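Local structure of lipoprotein signal peptidase (Staphylococcus aureus, 6RYO) at residues I37-V42 against S121-A125; K28-S34 against Q111-Q117; F91-I96 against F131-V135. The protein removes the signal peptides of bacterial prolipoproteins, as an aspartyl protease embedded in the cell membrane that cuts just before the lipid-modified cysteine. All coordinates share one frame; numbering follows the deposited sequence.

Contact 1. Residues I37-V42 against S121-A125; sequences IAVFVV and SLLFA. With OLC ((2R)-2,3-dihydroxypropyl (9Z)-octadec-9-enoate), chain E; OLC ((2R)-2,3-dihydroxypropyl (9Z)-octadec-9-enoate), chain C; OLC ((2R)-2,3-dihydroxypropyl (9Z)-octadec-9-enoate), chain F.
Ala125 puts its CB against the backbone of the facing helix, 3.7 Å from Ala38 CA, and the two methyl side chains are nearly as close. With so little bulk on either side, the axes of the two short segments approach to 8.8 Å while running in broadly the same direction, 39° apart. Branched side chains fill in around this pair of alanines. Val41 sends CG1, anti to its own backbone N (chi1 170°), to within 3.7 Å of Ala125 CB, and Val42 brings CG2 to the same methyl. Ile37 CG2 touches both Ser121 CB and Leu122 CD2; the latter branch also lies 4.2 Å from Val41 CG2.

No hydrogen bond crosses between the segments, as suits a buried interface within the membrane. The one polar side chain that takes part, Ser121, turns its OG back to Gln117 O of its own helix, with a weak second bond to Ser34 O.

Monoolein molecules complete the packing: C10 of the monoolein of chain C lies 3.6 Å from Leu122 CD2, while that of chain E places its ester carbon C1 over one face of the Phe124 ring.

The contact joins helix 31-55 to helix 114-137. Helix 158-174 lies against Val41 and Leu122 through Ser162, Ile165 and Leu169, and helix 87-108 meets Phe124 through Leu99 and Val103.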
loop_
_atom_site.group_PDB
_atom_site.type_symbol
_atom_site.label_atom_id
_atom_site.label_comp_id
_atom_site.label_asym_id
_atom_site.label_seq_id
_atom_site.Cartn_x
_atom_site.Cartn_y
_atom_site.Cartn_z
ATOM N N ILE A 37 -11.944 1.125 6.898
ATOM C CA ILE A 37 -10.977 1.824 6.057
ATOM C C ILE A 37 -9.982 0.827 5.480
ATOM O O ILE A 37 -9.717 0.810 4.273
ATOM C CB ILE A 37 -10.270 2.937 6.852
ATOM C CG1 ILE A 37 -11.176 4.163 6.979
ATOM C CG2 ILE A 37 -8.955 3.318 6.192
ATOM C CD1 ILE A 37 -10.535 5.330 7.700
ATOM N N ALA A 38 -9.428 -0.033 6.338
ATOM C CA ALA A 38 -8.533 -1.082 5.864
ATOM C C ALA A 38 -9.267 -2.066 4.963
ATOM O O ALA A 38 -8.690 -2.584 3.999
ATOM C CB ALA A 38 -7.899 -1.807 7.052
ATOM N N VAL A 39 -10.539 -2.338 5.257
ATOM C CA VAL A 39 -11.319 -3.243 4.417
ATOM C C VAL A 39 -11.508 -2.650 3.026
ATOM O O VAL A 39 -11.253 -3.311 2.013
ATOM C CB VAL A 39 -12.668 -3.569 5.082
ATOM C CG1 VAL A 39 -13.628 -4.171 4.069
ATOM C CG2 VAL A 39 -12.465 -4.525 6.248
ATOM N N PHE A 40 -11.947 -1.390 2.955
ATOM C CA PHE A 40 -12.207 -0.770 1.659
ATOM C C PHE A 40 -10.934 -0.610 0.834
ATOM O O PHE A 40 -10.979 -0.720 -0.395
ATOM C CB PHE A 40 -12.893 0.587 1.847
ATOM C CG PHE A 40 -14.395 0.513 1.852
ATOM C CD1 PHE A 40 -15.095 0.283 0.679
ATOM C CD2 PHE A 40 -15.109 0.681 3.028
ATOM C CE1 PHE A 40 -16.477 0.215 0.678
ATOM C CE2 PHE A 40 -16.490 0.615 3.034
ATOM C CZ PHE A 40 -17.175 0.383 1.858
ATOM N N VAL A 41 -9.796 -0.357 1.484
ATOM C CA VAL A 41 -8.541 -0.206 0.751
ATOM C C VAL A 41 -8.090 -1.546 0.180
ATOM O O VAL A 41 -7.699 -1.642 -0.988
ATOM C CB VAL A 41 -7.459 0.417 1.653
ATOM C CG1 VAL A 41 -6.099 0.351 0.972
ATOM C CG2 VAL A 41 -7.810 1.855 1.984
ATOM N N VAL A 42 -8.133 -2.600 0.999
ATOM C CA VAL A 42 -7.683 -3.916 0.549
ATOM C C VAL A 42 -8.582 -4.440 -0.562
ATOM O O VAL A 42 -8.104 -5.027 -1.542
ATOM C CB VAL A 42 -7.620 -4.894 1.736
ATOM C CG1 VAL A 42 -7.388 -6.313 1.245
ATOM C CG2 VAL A 42 -6.522 -4.483 2.694
ATOM N N SER A 121 -4.109 2.700 9.831
ATOM C CA SER A 121 -4.928 1.840 8.981
ATOM C C SER A 121 -4.471 1.908 7.530
ATOM O O SER A 121 -4.361 0.877 6.852
ATOM C CB SER A 121 -6.399 2.235 9.101
ATOM O OG SER A 121 -6.823 2.190 10.451
ATOM N N LEU A 122 -4.218 3.121 7.030
ATOM C CA LEU A 122 -3.704 3.270 5.673
ATOM C C LEU A 122 -2.356 2.580 5.518
ATOM O O LEU A 122 -2.075 1.973 4.475
ATOM C CB LEU A 122 -3.595 4.750 5.312
ATOM C CG LEU A 122 -4.922 5.502 5.199
ATOM C CD1 LEU A 122 -4.689 6.950 4.795
ATOM C CD2 LEU A 122 -5.839 4.801 4.206
ATOM N N LEU A 123 -1.501 2.673 6.540
ATOM C CA LEU A 123 -0.239 1.941 6.515
ATOM C C LEU A 123 -0.474 0.438 6.599
ATOM O O LEU A 123 0.166 -0.338 5.879
ATOM C CB LEU A 123 0.661 2.405 7.660
ATOM C CG LEU A 123 1.083 3.877 7.696
ATOM C CD1 LEU A 123 1.828 4.190 8.987
ATOM C CD2 LEU A 123 1.940 4.214 6.496
ATOM N N PHE A 124 -1.388 0.008 7.473
ATOM C CA PHE A 124 -1.656 -1.418 7.628
ATOM C C PHE A 124 -2.261 -2.002 6.356
ATOM O O PHE A 124 -1.833 -3.063 5.887
ATOM C CB PHE A 124 -2.584 -1.652 8.822
ATOM C CG PHE A 124 -2.697 -3.097 9.235
ATOM C CD1 PHE A 124 -3.519 -3.974 8.543
ATOM C CD2 PHE A 124 -1.992 -3.572 10.327
ATOM C CE1 PHE A 124 -3.624 -5.299 8.927
ATOM C CE2 PHE A 124 -2.093 -4.894 10.717
ATOM C CZ PHE A 124 -2.910 -5.759 10.016
ATOM N N ALA A 125 -3.263 -1.323 5.790
ATOM C CA ALA A 125 -3.933 -1.844 4.602
ATOM C C ALA A 125 -2.990 -1.887 3.406
ATOM O O ALA A 125 -2.996 -2.854 2.635
ATOM C CB ALA A 125 -5.165 -0.998 4.281
HETATM C C10 OLC E . -11.138 -8.593 2.486
HETATM C C9 OLC E . -10.240 -8.029 3.267
HETATM C C11 OLC E . -12.432 -9.143 3.083
HETATM C C8 OLC E . -10.491 -7.928 4.769
HETATM C C24 OLC E . -6.002 -1.621 14.329
HETATM C C12 OLC E . -13.266 -9.772 1.972
HETATM C C7 OLC E . -9.176 -7.611 5.478
HETATM C C6 OLC E . -8.925 -6.105 5.438
HETATM C C5 OLC E . -8.072 -5.715 6.641
HETATM C C4 OLC E . -8.850 -6.012 7.922
HETATM C C3 OLC E . -7.897 -6.017 9.116
HETATM C C2 OLC E . -7.141 -4.691 9.169
HETATM C C21 OLC E . -5.821 -2.980 12.259
HETATM C C1 OLC E . -6.731 -4.383 10.607
HETATM C C22 OLC E . -6.206 -1.614 12.815
HETATM O O19 OLC E . -6.808 -5.224 11.439
HETATM O O25 OLC E . -6.927 -2.495 14.915
HETATM O O23 OLC E . -5.395 -0.633 12.233
HETATM O O20 OLC E . -6.277 -3.099 10.941
HETATM C C18 OLC C . -5.397 5.873 -7.086
HETATM C C10 OLC C . -6.524 6.268 0.976
HETATM C C9 OLC C . -7.364 6.990 1.690
HETATM C C17 OLC C . -4.665 5.992 -5.752
HETATM C C11 OLC C . -7.006 5.012 0.253
HETATM C C8 OLC C . -8.832 6.583 1.807
HETATM C C24 OLC C . -14.268 12.751 10.496
HETATM C C16 OLC C . -5.496 6.859 -4.812
HETATM C C12 OLC C . -6.005 4.637 -0.837
HETATM C C7 OLC C . -9.674 7.784 2.237
HETATM C C15 OLC C . -6.679 6.039 -4.308
HETATM C C13 OLC C . -6.046 5.702 -1.929
HETATM C C6 OLC C . -9.350 8.166 3.681
HETATM C C14 OLC C . -6.185 5.019 -3.286
HETATM C C5 OLC C . -10.363 7.526 4.628
HETATM C C4 OLC C . -11.508 8.500 4.906
HETATM C C3 OLC C . -11.439 8.962 6.360
HETATM C C2 OLC C . -12.818 8.828 7.005
HETATM C C21 OLC C . -14.389 10.865 8.869
HETATM C C1 OLC C . -12.738 9.262 8.467
HETATM C C22 OLC C . -15.006 11.465 10.129
HETATM O O19 OLC C . -11.687 9.323 9.010
HETATM O O25 OLC C . -14.520 13.059 11.838
HETATM O O23 OLC C . -16.359 11.743 9.903
HETATM O O20 OLC C . -13.904 9.589 9.168
HETATM C C10 OLC F . -10.869 4.857 -2.186
HETATM C C9 OLC F . -11.313 4.786 -0.950
HETATM C C11 OLC F . -9.843 3.851 -2.701
HETATM C C8 OLC F . -10.811 3.695 -0.004
HETATM C C24 OLC F . -18.178 5.380 9.644
HETATM C C12 OLC F . -9.784 3.946 -4.224
HETATM C C7 OLC F . -11.340 3.914 1.415
HETATM C C13 OLC F . -9.016 2.753 -4.787
HETATM C C6 OLC F . -12.279 5.118 1.473
HETATM C C14 OLC F . -9.642 2.334 -6.115
HETATM C C5 OLC F . -12.857 5.258 2.878
HETATM C C4 OLC F . -14.051 4.320 3.032
HETATM C C3 OLC F . -15.056 4.944 3.995
HETATM C C2 OLC F . -14.402 5.160 5.360
HETATM C C21 OLC F . -16.066 6.027 8.468
HETATM C C1 OLC F . -15.342 5.978 6.239
HETATM C C22 OLC F . -17.472 6.483 8.857
HETATM O O19 OLC F . -15.438 7.147 6.070
HETATM O O25 OLC F . -18.712 5.904 10.829
HETATM O O23 OLC F . -17.386 7.638 9.645
HETATM O O20 OLC F . -16.102 5.359 7.239
#

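Contact 2. Residues K28-S34 against Q111-Q117; sequences KYFIGTS and QYNLFMQ. With OLC ((2R)-2,3-dihydroxypropyl (9Z)-octadec-9-enoate), chain D.
Lys28 O is gripped by two donors of the facing segment. Tyr112 N reaches Lys28 O at 3.0 Å in the carbonyl plane, on a lone pair, with a nearly straight N-H...O angle of 171°. Gln117 NE2 comes in to Lys28 O at 3.1 Å, tilted from that plane and more bent. The same amide turns its oxygen to the backbone two residues on: Phe30 N donates to Gln117 OE1 over 2.7 Å. One glutamine thus serves a carbonyl and an N-H just ahead of helix 31-55, its extended chain spanning the gap, and NE2 also bonds Ala110 O, which helps fix the rotation of the amide.

Phe30, the centre of an inverse gamma turn and the N-cap residue of that helix, supplies the apolar part. Leu114 lies over one face of its ring, with CB 4.1 Å from the centroid in a CH-pi contact and CD1 3.6 Å from Phe30 CG; Gln117 OE1 sits at the ring's edge. Ser34 OG donates to Phe30 O, tying down the first turn. In the second segment Asn113 caps helix 114-137, its OD1 accepting from Met116 N.

Nearer the solvent the extended aliphatic stem of Lys28 passes slantwise by the Tyr112 side chain, Lys28 CG 3.7 Å from Tyr112 CE1. Tyr29 runs beside the less well ordered Gln111 side chain, and its hydroxyl bonds Ile107 O.

The contact therefore joins the beginnings of helices 31-55 and 114-137. Phe106 of helix 87-108 packs against Tyr29, Ser34 and Gln117, while Leu169 and Ala173 of helix 158-174 meet Phe115.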
loop_
_atom_site.group_PDB
_atom_site.type_symbol
_atom_site.label_atom_id
_atom_site.label_comp_id
_atom_site.label_asym_id
_atom_site.label_seq_id
_atom_site.Cartn_x
_atom_site.Cartn_y
_atom_site.Cartn_z
ATOM N N LYS A 28 -11.916 5.614 22.645
ATOM C CA LYS A 28 -10.523 5.260 22.889
ATOM C C LYS A 28 -9.873 4.712 21.623
ATOM O O LYS A 28 -8.838 5.216 21.171
ATOM C CB LYS A 28 -10.444 4.247 24.034
ATOM C CG LYS A 28 -9.050 4.042 24.607
ATOM C CD LYS A 28 -9.089 3.165 25.851
ATOM C CE LYS A 28 -7.717 3.064 26.499
ATOM N NZ LYS A 28 -7.739 2.253 27.750
ATOM N N TYR A 29 -10.472 3.677 21.037
ATOM C CA TYR A 29 -10.018 3.109 19.774
ATOM C C TYR A 29 -11.173 3.134 18.786
ATOM O O TYR A 29 -12.208 2.503 19.022
ATOM C CB TYR A 29 -9.508 1.678 19.959
ATOM C CG TYR A 29 -8.414 1.538 20.987
ATOM C CD1 TYR A 29 -7.154 2.075 20.766
ATOM C CD2 TYR A 29 -8.638 0.854 22.174
ATOM C CE1 TYR A 29 -6.150 1.945 21.702
ATOM C CE2 TYR A 29 -7.641 0.717 23.116
ATOM C CZ TYR A 29 -6.399 1.265 22.875
ATOM O OH TYR A 29 -5.400 1.132 23.809
ATOM N N PHE A 30 -10.994 3.860 17.683
ATOM C CA PHE A 30 -11.981 3.901 16.601
ATOM C C PHE A 30 -11.825 2.648 15.736
ATOM O O PHE A 30 -11.443 2.694 14.564
ATOM C CB PHE A 30 -11.823 5.172 15.776
ATOM C CG PHE A 30 -12.167 6.436 16.520
ATOM C CD1 PHE A 30 -11.251 7.028 17.373
ATOM C CD2 PHE A 30 -13.404 7.039 16.351
ATOM C CE1 PHE A 30 -11.563 8.192 18.052
ATOM C CE2 PHE A 30 -13.722 8.206 17.029
ATOM C CZ PHE A 30 -12.800 8.781 17.881
ATOM N N ILE A 31 -12.142 1.503 16.344
ATOM C CA ILE A 31 -11.963 0.225 15.660
ATOM C C ILE A 31 -12.944 0.086 14.499
ATOM O O ILE A 31 -12.609 -0.487 13.455
ATOM C CB ILE A 31 -12.092 -0.935 16.664
ATOM C CG1 ILE A 31 -11.961 -2.285 15.955
ATOM C CG2 ILE A 31 -13.406 -0.844 17.420
ATOM C CD1 ILE A 31 -12.049 -3.476 16.883
ATOM N N GLY A 32 -14.163 0.607 14.653
ATOM C CA GLY A 32 -15.133 0.511 13.575
ATOM C C GLY A 32 -14.705 1.268 12.332
ATOM O O GLY A 32 -14.829 0.765 11.213
ATOM N N THR A 33 -14.184 2.482 12.512
ATOM C CA THR A 33 -13.740 3.272 11.367
ATOM C C THR A 33 -12.429 2.742 10.799
ATOM O O THR A 33 -12.248 2.701 9.576
ATOM C CB THR A 33 -13.592 4.743 11.765
ATOM O OG1 THR A 33 -14.847 5.246 12.244
ATOM C CG2 THR A 33 -13.144 5.575 10.572
ATOM N N SER A 34 -11.507 2.323 11.669
ATOM C CA SER A 34 -10.180 1.916 11.211
ATOM C C SER A 34 -10.237 0.660 10.348
ATOM O O SER A 34 -9.555 0.576 9.319
ATOM C CB SER A 34 -9.264 1.698 12.413
ATOM O OG SER A 34 -9.157 2.884 13.182
ATOM N N GLN A 111 -4.227 6.262 21.059
ATOM C CA GLN A 111 -5.487 6.357 21.782
ATOM C C GLN A 111 -6.089 7.748 21.634
ATOM O O GLN A 111 -5.375 8.754 21.626
ATOM C CB GLN A 111 -5.278 6.037 23.260
ATOM C CG GLN A 111 -4.516 4.754 23.516
ATOM C CD GLN A 111 -3.370 4.956 24.482
ATOM O OE1 GLN A 111 -2.714 6.000 24.471
ATOM N NE2 GLN A 111 -3.124 3.965 25.331
ATOM N N TYR A 112 -7.413 7.795 21.509
ATOM C CA TYR A 112 -8.202 9.020 21.387
ATOM C C TYR A 112 -7.780 9.883 20.204
ATOM O O TYR A 112 -8.154 11.062 20.136
ATOM C CB TYR A 112 -8.154 9.856 22.673
ATOM C CG TYR A 112 -8.245 9.045 23.943
ATOM C CD1 TYR A 112 -9.422 8.403 24.300
ATOM C CD2 TYR A 112 -7.154 8.931 24.791
ATOM C CE1 TYR A 112 -9.508 7.663 25.463
ATOM C CE2 TYR A 112 -7.228 8.195 25.956
ATOM C CZ TYR A 112 -8.407 7.563 26.289
ATOM O OH TYR A 112 -8.484 6.830 27.449
ATOM N N ASN A 113 -7.009 9.335 19.269
ATOM C CA ASN A 113 -6.464 10.080 18.137
ATOM C C ASN A 113 -6.948 9.397 16.861
ATOM O O ASN A 113 -6.298 8.478 16.358
ATOM C CB ASN A 113 -4.935 10.137 18.218
ATOM C CG ASN A 113 -4.332 11.141 17.257
ATOM O OD1 ASN A 113 -4.870 11.390 16.179
ATOM N ND2 ASN A 113 -3.203 11.723 17.644
ATOM N N LEU A 114 -8.095 9.848 16.341
ATOM C CA LEU A 114 -8.632 9.260 15.117
ATOM C C LEU A 114 -7.702 9.493 13.932
ATOM O O LEU A 114 -7.570 8.628 13.059
ATOM C CB LEU A 114 -10.021 9.828 14.827
ATOM C CG LEU A 114 -10.693 9.394 13.523
ATOM C CD1 LEU A 114 -10.837 7.883 13.476
ATOM C CD2 LEU A 114 -12.049 10.068 13.365
ATOM N N PHE A 115 -7.052 10.659 13.884
ATOM C CA PHE A 115 -6.181 10.992 12.759
ATOM C C PHE A 115 -5.070 9.962 12.589
ATOM O O PHE A 115 -4.828 9.470 11.481
ATOM C CB PHE A 115 -5.593 12.391 12.951
ATOM C CG PHE A 115 -4.640 12.804 11.868
ATOM C CD1 PHE A 115 -3.272 12.656 12.037
ATOM C CD2 PHE A 115 -5.109 13.343 10.683
ATOM C CE1 PHE A 115 -2.393 13.036 11.042
ATOM C CE2 PHE A 115 -4.236 13.726 9.685
ATOM C CZ PHE A 115 -2.876 13.573 9.865
ATOM N N MET A 116 -4.371 9.633 13.676
ATOM C CA MET A 116 -3.286 8.663 13.580
ATOM C C MET A 116 -3.819 7.254 13.353
ATOM O O MET A 116 -3.205 6.465 12.626
ATOM C CB MET A 116 -2.418 8.711 14.837
ATOM C CG MET A 116 -1.478 9.902 14.890
ATOM S SD MET A 116 0.044 9.530 15.784
ATOM C CE MET A 116 -0.576 9.294 17.448
ATOM N N GLN A 117 -4.951 6.918 13.977
ATOM C CA GLN A 117 -5.546 5.601 13.771
ATOM C C GLN A 117 -5.928 5.389 12.310
ATOM O O GLN A 117 -5.785 4.282 11.777
ATOM C CB GLN A 117 -6.761 5.429 14.683
ATOM C CG GLN A 117 -6.416 5.318 16.165
ATOM C CD GLN A 117 -7.637 5.094 17.035
ATOM O OE1 GLN A 117 -8.717 4.774 16.540
ATOM N NE2 GLN A 117 -7.471 5.265 18.342
HETATM C C10 OLC D . -6.199 10.861 -3.511
HETATM C C9 OLC D . -6.702 10.563 -2.331
HETATM C C11 OLC D . -5.484 12.194 -3.727
HETATM C C8 OLC D . -6.574 11.555 -1.177
HETATM C C24 OLC D . -10.693 12.557 10.947
HETATM C C7 OLC D . -6.754 10.830 0.156
HETATM C C6 OLC D . -6.286 11.741 1.289
HETATM C C5 OLC D . -6.685 11.131 2.629
HETATM C C4 OLC D . -6.676 12.213 3.706
HETATM C C3 OLC D . -7.919 12.047 4.578
HETATM C C2 OLC D . -7.770 12.874 5.854
HETATM C C21 OLC D . -9.277 12.202 8.925
HETATM C C1 OLC D . -7.882 11.953 7.068
HETATM C C22 OLC D . -9.411 12.972 10.234
HETATM O O19 OLC D . -7.842 10.776 6.929
HETATM O O25 OLC D . -10.785 13.248 12.160
HETATM O O23 OLC D . -8.311 12.688 11.053
HETATM O O20 OLC D . -8.040 12.498 8.346
#

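Contact 3. Residues F91-I96 against F131-V135; sequences FFIITI and FIDRV
Phe131 reaches across to Phe92, Thr95 and Ile96 in an antiparallel pairing of transmembrane helices, part of the helical bundle of this membrane aspartyl protease. The segment axes run 153° apart in direction and come no closer than 11.0 Å, a spacing that large side chains must bridge. Phe131 does so with CG anti to its backbone N (chi1 177°), which carries the ring out toward helix 87-108. Starting at the root, Phe131 CB lies 3.9 Å from Thr95 CG2. Thr95 CG2 also touches Phe131 CG and comes nearest to Phe131 CD1, at 3.6 Å. Farther out, Phe131 CE1 meets Phe92 CD1 at 3.8 Å and also the CG1 branch of Ile96. CZ, at the tip, lies beside Phe92 CE1. The two phenyl planes are 25° from parallel but slid so far apart, with centroids 5.9 Å from each other, that they barely overlap. Val135 CG2 lies over one face of the Phe131 ring and at the edge of the Phe92 ring, while Ile96 CD1 lies over a face of the Phe92 ring.

Next to this, the interface is mixed, with a charged chain against a ring. The extended chain of Arg134 crosses Phe91 at about a right angle, Arg134 NE standing 3.8 Å from Phe91 CD2. Arg134 NH2 makes a weak hydrogen bond to the backbone of the bound peptide, on which Phe91 also packs, and the Arg134 side chain is about 6 Å from that of Asp160, predicted to be catalytic. An arginine therefore suits this place: its stem packs against a ring while its head reaches the peptide site. Thr95 is equally two-sided, offering its methyl to Phe131 while OG1 donates to Phe91 O. A water links the two helices, donating to Thr95 OG1 and accepting from Arg134 NH1 at 3.0 Å.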
loop_
_atom_site.group_PDB
_atom_site.type_symbol
_atom_site.label_atom_id
_atom_site.label_comp_id
_atom_site.label_asym_id
_atom_site.label_seq_id
_atom_site.Cartn_x
_atom_site.Cartn_y
_atom_site.Cartn_z
ATOM N N PHE A 91 11.326 -10.165 2.717
ATOM C CA PHE A 91 10.130 -9.329 2.654
ATOM C C PHE A 91 9.026 -9.897 3.540
ATOM O O PHE A 91 8.260 -9.146 4.155
ATOM C CB PHE A 91 9.632 -9.208 1.211
ATOM C CG PHE A 91 10.612 -8.558 0.266
ATOM C CD1 PHE A 91 11.698 -7.837 0.736
ATOM C CD2 PHE A 91 10.433 -8.672 -1.103
ATOM C CE1 PHE A 91 12.590 -7.248 -0.144
ATOM C CE2 PHE A 91 11.320 -8.085 -1.987
ATOM C CZ PHE A 91 12.399 -7.372 -1.506
ATOM N N PHE A 92 8.935 -11.227 3.610
ATOM C CA PHE A 92 7.935 -11.885 4.444
ATOM C C PHE A 92 8.155 -11.563 5.917
ATOM O O PHE A 92 7.220 -11.176 6.629
ATOM C CB PHE A 92 7.994 -13.394 4.193
ATOM C CG PHE A 92 7.031 -14.203 5.011
ATOM C CD1 PHE A 92 5.707 -14.324 4.629
ATOM C CD2 PHE A 92 7.464 -14.883 6.136
ATOM C CE1 PHE A 92 4.824 -15.087 5.370
ATOM C CE2 PHE A 92 6.588 -15.647 6.882
ATOM C CZ PHE A 92 5.267 -15.752 6.497
ATOM N N ILE A 93 9.392 -11.717 6.391
ATOM C CA ILE A 93 9.700 -11.421 7.788
ATOM C C ILE A 93 9.526 -9.933 8.070
ATOM O O ILE A 93 9.008 -9.542 9.122
ATOM C CB ILE A 93 11.121 -11.904 8.130
ATOM C CG1 ILE A 93 11.258 -13.404 7.851
ATOM C CG2 ILE A 93 11.458 -11.600 9.581
ATOM C CD1 ILE A 93 12.692 -13.883 7.779
ATOM N N ILE A 94 9.945 -9.081 7.131
ATOM C CA ILE A 94 9.850 -7.635 7.333
ATOM C C ILE A 94 8.392 -7.200 7.440
ATOM O O ILE A 94 8.011 -6.466 8.360
ATOM C CB ILE A 94 10.580 -6.887 6.203
ATOM C CG1 ILE A 94 12.098 -7.024 6.350
ATOM C CG2 ILE A 94 10.167 -5.422 6.174
ATOM C CD1 ILE A 94 12.864 -6.527 5.144
ATOM N N THR A 95 7.556 -7.646 6.496
ATOM C CA THR A 95 6.161 -7.214 6.476
ATOM C C THR A 95 5.430 -7.615 7.753
ATOM O O THR A 95 4.665 -6.822 8.315
ATOM C CB THR A 95 5.453 -7.794 5.251
ATOM O OG1 THR A 95 6.086 -7.310 4.062
ATOM C CG2 THR A 95 3.989 -7.382 5.238
ATOM N N ILE A 96 5.659 -8.838 8.230
ATOM C CA ILE A 96 4.946 -9.327 9.406
ATOM C C ILE A 96 5.385 -8.572 10.655
ATOM O O ILE A 96 4.557 -8.176 11.483
ATOM C CB ILE A 96 5.154 -10.844 9.557
ATOM C CG1 ILE A 96 4.448 -11.592 8.425
ATOM C CG2 ILE A 96 4.668 -11.317 10.915
ATOM C CD1 ILE A 96 4.651 -13.076 8.490
ATOM N N PHE A 131 1.178 -7.732 0.714
ATOM C CA PHE A 131 1.523 -8.985 1.377
ATOM C C PHE A 131 0.784 -10.163 0.757
ATOM O O PHE A 131 1.352 -11.251 0.606
ATOM C CB PHE A 131 1.219 -8.879 2.874
ATOM C CG PHE A 131 1.484 -10.142 3.645
ATOM C CD1 PHE A 131 2.776 -10.500 3.996
ATOM C CD2 PHE A 131 0.439 -10.963 4.032
ATOM C CE1 PHE A 131 3.019 -11.660 4.712
ATOM C CE2 PHE A 131 0.675 -12.123 4.748
ATOM C CZ PHE A 131 1.967 -12.471 5.089
ATOM N N ILE A 132 -0.484 -9.965 0.389
ATOM C CA ILE A 132 -1.262 -11.034 -0.231
ATOM C C ILE A 132 -0.671 -11.404 -1.586
ATOM O O ILE A 132 -0.622 -12.583 -1.959
ATOM C CB ILE A 132 -2.739 -10.613 -0.350
ATOM C CG1 ILE A 132 -3.304 -10.267 1.028
ATOM C CG2 ILE A 132 -3.564 -11.714 -1.007
ATOM C CD1 ILE A 132 -4.690 -9.656 0.987
ATOM N N ASP A 133 -0.213 -10.403 -2.342
ATOM C CA ASP A 133 0.359 -10.668 -3.658
ATOM C C ASP A 133 1.605 -11.540 -3.557
ATOM O O ASP A 133 1.778 -12.481 -4.339
ATOM C CB ASP A 133 0.681 -9.349 -4.360
ATOM C CG ASP A 133 -0.558 -8.650 -4.885
ATOM O OD1 ASP A 133 -1.491 -8.401 -4.092
ATOM O OD2 ASP A 133 -0.597 -8.341 -6.096
ATOM N N ARG A 134 2.487 -11.244 -2.600
ATOM C CA ARG A 134 3.743 -11.983 -2.503
ATOM C C ARG A 134 3.525 -13.386 -1.953
ATOM O O ARG A 134 4.192 -14.335 -2.381
ATOM C CB ARG A 134 4.742 -11.219 -1.635
ATOM C CG ARG A 134 5.193 -9.889 -2.214
ATOM C CD ARG A 134 6.375 -9.331 -1.437
ATOM N NE ARG A 134 6.781 -8.017 -1.928
ATOM C CZ ARG A 134 6.364 -6.866 -1.414
ATOM N NH1 ARG A 134 5.528 -6.861 -0.384
ATOM N NH2 ARG A 134 6.785 -5.719 -1.927
ATOM N N VAL A 135 2.607 -13.539 -0.998
ATOM C CA VAL A 135 2.352 -14.854 -0.418
ATOM C C VAL A 135 1.766 -15.794 -1.464
ATOM O O VAL A 135 2.176 -16.953 -1.581
ATOM C CB VAL A 135 1.431 -14.731 0.809
ATOM C CG1 VAL A 135 0.926 -16.101 1.238
ATOM C CG2 VAL A 135 2.169 -14.061 1.950
HETATM O O HOH W 1 5.595 -8.889 1.784
#

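Overall arrangement
All three contacts use helix 114-137. Contacts 1 and 2 pair it with helix 31-55 and touch where Ser121 OG packs on Ser34 CB; contact 3 pairs it with helix 87-108, its centre about 16 Å from that of contact 1 and about 25 Å from that of contact 2. Contact 1 is buried and apolar, with small residues bringing the helices close. Contact 2, partly buried at the helix beginnings, relies on side-chain amide and backbone hydrogen bonds. Contact 3, also partly buried, spans a wider gap with aromatic rings and a water bridge, and also reaches the bound peptide, near the predicted catalytic aspartates.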